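Local structure of thioredoxin-like protein (Parabacteroides distasonis, 4FO5) at residues A[40-45]-A[77-82]; A[49-54]-A[66-71]. The protein is of unknown function but belongs to the thioredoxin-like AhpC/TSA family, although the usual CXXC redox motif is absent from its customary place. All coordinates share one frame; numbering follows the deposited sequence.

Contact 1: A[40-45]-A[77-82]; sequences WAAYDA and ESIFTE
A small apolar contact joins the C-terminal end of strand 34-40 and the loop after it to the first turns of helix 77-87, with two separate touches made by Trp40 and Ala42 on one segment and Phe80 and Ile79 on the other. About 122 Å² is buried in all, and no hydrogen bond crosses it. Trp40 reaches over with the benzo part of its indole: its CZ2 lies 4.3 Å from Phe80 CD1, the two rings meeting obliquely. Phe80 has its CG roughly anti to the backbone N (chi1 160°), which swings the ring to the side where the indole lies. The closer touch is methyl to methyl, Ala42 CB on Ile79 CG2 at 3.8 Å. Here CG2, the short branch of Ile79, does the touching.

The loop has its own internal order. A type I turn runs from Ala41 to Asp44, closed by Asp44 N bonding to Ala41 O at 2.9 Å. Asp44 then N-caps helix 45-58 with its side chain. In thioredoxins this stretch carries the CXXC motif behind the Trp-Ala signature; here Asp44 and Ser47 stand where the two cysteines would be, so ordinary dithiol chemistry is unlikely at this site.

Around the contact, Asp74 takes the backbone N of Ala42, and Ser47 on helix 45-58 bonds to Ala41 N and Asp44 O. Trp40 packs between helix 45-58, strand 66-72 and helix 77-87, while the Phe80 ring also meets His96 of edge strand 94-96.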
# COMPACT_ATOMS: atom_id res chain seq x y z
N TRP A 40 2.40 2.79 -6.22
CA TRP A 40 3.37 2.57 -7.28
C TRP A 40 2.72 2.86 -8.63
O TRP A 40 1.52 3.08 -8.71
CB TRP A 40 3.90 1.10 -7.23
CG TRP A 40 2.85 0.10 -7.61
CD1 TRP A 40 1.79 -0.29 -6.86
CD2 TRP A 40 2.73 -0.58 -8.87
NE1 TRP A 40 1.02 -1.19 -7.56
CE2 TRP A 40 1.57 -1.38 -8.81
CE3 TRP A 40 3.48 -0.58 -10.06
CZ2 TRP A 40 1.14 -2.17 -9.88
CZ3 TRP A 40 3.05 -1.36 -11.12
CH2 TRP A 40 1.90 -2.16 -11.02
N ALA A 41 3.52 2.84 -9.69
CA ALA A 41 3.08 2.99 -11.08
C ALA A 41 4.12 2.36 -11.98
O ALA A 41 5.30 2.43 -11.67
CB ALA A 41 2.87 4.45 -11.43
N ALA A 42 3.68 1.74 -13.09
CA ALA A 42 4.57 1.12 -14.08
C ALA A 42 5.58 2.15 -14.63
O ALA A 42 6.72 1.78 -14.91
CB ALA A 42 3.77 0.51 -15.21
N TYR A 43 5.19 3.46 -14.71
CA TYR A 43 6.05 4.55 -15.18
C TYR A 43 7.15 4.94 -14.15
O TYR A 43 8.01 5.76 -14.47
CB TYR A 43 5.23 5.79 -15.60
CG TYR A 43 4.49 6.51 -14.50
CD1 TYR A 43 5.16 7.33 -13.59
CD2 TYR A 43 3.09 6.49 -14.43
CE1 TYR A 43 4.48 8.05 -12.61
CE2 TYR A 43 2.40 7.20 -13.46
CZ TYR A 43 3.10 7.98 -12.54
OH TYR A 43 2.42 8.67 -11.56
N ASP A 44 7.11 4.39 -12.92
CA ASP A 44 8.15 4.64 -11.91
C ASP A 44 8.78 3.30 -11.61
O ASP A 44 8.23 2.48 -10.86
CB ASP A 44 7.60 5.34 -10.65
CG ASP A 44 8.68 5.78 -9.67
OD1 ASP A 44 9.26 4.90 -8.99
OD2 ASP A 44 8.90 7.00 -9.54
N ALA A 45 9.91 3.04 -12.29
CA ALA A 45 10.65 1.78 -12.24
C ALA A 45 10.94 1.32 -10.82
O ALA A 45 10.69 0.16 -10.50
CB ALA A 45 11.96 1.92 -13.02
N GLU A 77 -5.91 1.09 -17.39
CA GLU A 77 -6.22 -0.18 -16.73
C GLU A 77 -5.45 -1.33 -17.38
O GLU A 77 -5.06 -2.27 -16.69
CB GLU A 77 -7.73 -0.45 -16.78
CG GLU A 77 -8.21 -1.55 -15.84
CD GLU A 77 -9.23 -2.49 -16.47
OE1 GLU A 77 -8.80 -3.46 -17.14
OE2 GLU A 77 -10.44 -2.26 -16.28
N SER A 78 -5.25 -1.26 -18.71
CA SER A 78 -4.53 -2.27 -19.50
C SER A 78 -3.05 -2.30 -19.10
O SER A 78 -2.47 -3.38 -19.06
CB SER A 78 -4.70 -2.03 -21.00
OG SER A 78 -4.24 -0.74 -21.39
N ILE A 79 -2.46 -1.13 -18.77
CA ILE A 79 -1.08 -1.01 -18.30
C ILE A 79 -0.98 -1.68 -16.91
O ILE A 79 -0.04 -2.44 -16.68
CB ILE A 79 -0.59 0.46 -18.29
CG1 ILE A 79 -0.47 1.05 -19.72
CG2 ILE A 79 0.71 0.66 -17.48
CD1 ILE A 79 0.51 0.32 -20.75
N PHE A 80 -1.97 -1.45 -16.02
CA PHE A 80 -2.00 -2.07 -14.69
C PHE A 80 -2.10 -3.60 -14.80
O PHE A 80 -1.35 -4.32 -14.15
CB PHE A 80 -3.15 -1.51 -13.83
CG PHE A 80 -3.59 -2.37 -12.65
CD1 PHE A 80 -2.85 -2.38 -11.47
CD2 PHE A 80 -4.74 -3.14 -12.72
CE1 PHE A 80 -3.26 -3.16 -10.38
CE2 PHE A 80 -5.15 -3.92 -11.64
CZ PHE A 80 -4.40 -3.93 -10.47
N THR A 81 -3.03 -4.09 -15.65
CA THR A 81 -3.31 -5.50 -15.87
C THR A 81 -2.07 -6.24 -16.40
O THR A 81 -1.67 -7.24 -15.79
CB THR A 81 -4.54 -5.63 -16.79
OG1 THR A 81 -5.68 -5.35 -15.97
CG2 THR A 81 -4.69 -7.01 -17.41
N GLU A 82 -1.46 -5.75 -17.48
CA GLU A 82 -0.27 -6.33 -18.12
C GLU A 82 0.92 -6.38 -17.14
O GLU A 82 1.58 -7.42 -17.05
CB GLU A 82 0.09 -5.50 -19.36
CG GLU A 82 1.03 -6.15 -20.35
CD GLU A 82 1.43 -5.24 -21.50
OE1 GLU A 82 1.95 -4.14 -21.23
OE2 GLU A 82 1.23 -5.64 -22.67

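Contact 2: A[49-54]-A[66-71]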
# COMPACT_ATOMS: atom_id res chain seq x y z
N ALA A 49 9.59 -2.04 -8.76
CA ALA A 49 10.45 -3.08 -8.17
C ALA A 49 10.17 -3.24 -6.67
O ALA A 49 10.15 -4.37 -6.19
CB ALA A 49 11.92 -2.77 -8.40
N ARG A 50 9.92 -2.15 -5.92
CA ARG A 50 9.59 -2.24 -4.48
C ARG A 50 8.29 -2.99 -4.27
O ARG A 50 8.16 -3.76 -3.32
CB ARG A 50 9.45 -0.84 -3.85
CG ARG A 50 10.76 -0.09 -3.70
CD ARG A 50 10.60 1.12 -2.77
NE ARG A 50 9.56 2.07 -3.20
CZ ARG A 50 9.74 3.04 -4.10
NH1 ARG A 50 10.92 3.19 -4.69
NH2 ARG A 50 8.74 3.85 -4.42
N ASN A 51 7.33 -2.79 -5.19
CA ASN A 51 6.03 -3.45 -5.14
C ASN A 51 6.18 -4.99 -5.17
O ASN A 51 5.57 -5.67 -4.35
CB ASN A 51 5.16 -2.99 -6.29
CG ASN A 51 3.73 -3.42 -6.11
OD1 ASN A 51 3.20 -3.41 -5.00
ND2 ASN A 51 3.08 -3.85 -7.17
N VAL A 52 7.02 -5.51 -6.09
CA VAL A 52 7.28 -6.94 -6.24
C VAL A 52 7.92 -7.47 -4.98
O VAL A 52 7.52 -8.52 -4.49
CB VAL A 52 8.16 -7.22 -7.50
CG1 VAL A 52 8.66 -8.66 -7.54
CG2 VAL A 52 7.41 -6.87 -8.78
N GLN A 53 8.92 -6.75 -4.44
CA GLN A 53 9.64 -7.20 -3.26
C GLN A 53 8.74 -7.21 -2.05
O GLN A 53 8.73 -8.19 -1.31
CB GLN A 53 10.91 -6.39 -3.02
CG GLN A 53 11.96 -6.57 -4.15
CD GLN A 53 12.33 -8.01 -4.48
OE1 GLN A 53 12.66 -8.82 -3.60
NE2 GLN A 53 12.32 -8.35 -5.78
N LEU A 54 7.92 -6.16 -1.87
CA LEU A 54 6.97 -6.12 -0.75
C LEU A 54 5.89 -7.22 -0.86
O LEU A 54 5.67 -7.92 0.12
CB LEU A 54 6.29 -4.74 -0.63
CG LEU A 54 7.21 -3.57 -0.20
CD1 LEU A 54 6.55 -2.24 -0.51
CD2 LEU A 54 7.62 -3.68 1.27
N ILE A 66 -1.24 -9.75 8.25
CA ILE A 66 -1.03 -8.57 7.40
C ILE A 66 -1.78 -8.67 6.09
O ILE A 66 -1.86 -9.72 5.48
CB ILE A 66 0.51 -8.34 7.13
CG1 ILE A 66 0.80 -7.08 6.27
CG2 ILE A 66 1.20 -9.58 6.52
CD1 ILE A 66 1.21 -5.87 7.00
N ALA A 67 -2.32 -7.54 5.66
CA ALA A 67 -2.94 -7.47 4.34
C ALA A 67 -2.16 -6.48 3.50
O ALA A 67 -1.76 -5.42 3.98
CB ALA A 67 -4.40 -7.06 4.45
N MSE A 68 -1.91 -6.82 2.27
CA MSE A 68 -1.24 -5.91 1.38
C MSE A 68 -2.28 -5.21 0.53
O MSE A 68 -3.12 -5.86 -0.08
CB MSE A 68 -0.24 -6.65 0.51
CG MSE A 68 0.17 -5.86 -0.70
SE MSE A 68 2.05 -5.84 -0.81
CE MSE A 68 2.38 -4.00 -0.79
N CYS A 69 -2.17 -3.91 0.43
CA CYS A 69 -3.02 -3.08 -0.40
C CYS A 69 -2.11 -2.24 -1.30
O CYS A 69 -1.61 -1.21 -0.88
CB CYS A 69 -3.92 -2.21 0.46
SG CYS A 69 -5.08 -1.22 -0.50
N SER A 70 -1.85 -2.73 -2.52
CA SER A 70 -0.97 -2.07 -3.50
C SER A 70 -1.82 -1.32 -4.48
O SER A 70 -2.64 -1.93 -5.14
CB SER A 70 -0.12 -3.08 -4.25
OG SER A 70 0.91 -3.66 -3.48
N ILE A 71 -1.66 -0.01 -4.58
CA ILE A 71 -2.49 0.76 -5.50
C ILE A 71 -1.65 1.34 -6.63
O ILE A 71 -0.76 2.14 -6.36
CB ILE A 71 -3.25 1.88 -4.75
CG1 ILE A 71 -4.03 1.30 -3.55
CG2 ILE A 71 -4.17 2.63 -5.74
CD1 ILE A 71 -4.68 2.36 -2.59
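Helix 49-54 lies nearly antiparallel to strand 66-71, their axes 10.4 Å apart at closest and 164° apart in direction, with Asn51 facing Ser70 and Leu54 facing Met68. Both pairs are buried, the first polar and the second apolar.

Asn51 sends its amide across to the strand, CG anti to the backbone N (chi1 -168°), and there OD1 accepts a hydrogen bond from Ser70 OG at 2.8 Å. The hydroxyl arrives in the carbonyl plane, with a C=O...OG angle of 149°. This holds for the Ser70 conformer described, one of two in the crystal, so the link may not be permanent. Ser70 CB sits 3.4 Å from the same Asn51 OD1. A weak bond from Asn38 ND2 also reaches OD1, and Asn51 ND2 bonds to Gln94 OE1. Both ends of the buried amide thus have partners, which probably favours this flip of the group.

One helical turn past Asn51, Leu54 meets Met68, a selenomethionine two residues before Ser70 on the strand, whose side chain bends at its second and third torsions to bring its tip to the helix. Its CE rests 4.0 Å from Leu54 CB, while SE lies 4.1 Å from the backbone carbon Leu54 C. The chain thus bridges strand and helix beside the Asn51-Ser70 pair.

This is the helix-on-sheet packing of the beta-alpha-beta unit formed by strand 34-40, helix 45-58 and strand 66-72. Met68 also touches Leu36 and Asn38 on the parallel neighbour 34-40 and Ala55 and Val58 further along the helix; Leu54 reaches Asn117 on strand 117-120, which runs antiparallel to strand 34-40 on the side away from strand 66-72.

In the fold
The two contacts lie about 13 Å apart, centre to centre, and are nested along the chain: 40-45, 49-54, 66-71, 77-82, so contact 2 falls inside the loop that contact 1 closes. Contact 2 is in the core, 6 Å from the centre of the chain, whereas contact 1 is 15 Å out, at the end of strand 34-40. Trp40 joins them: its N probably bonds to Ile71 O, and its indole packs on Asn51 and Ser70. Contact 2 thus pairs sheet and helix within the thioredoxin-like fold, and contact 1 brings the loop at the customary active-site end against the next helix, 77-87.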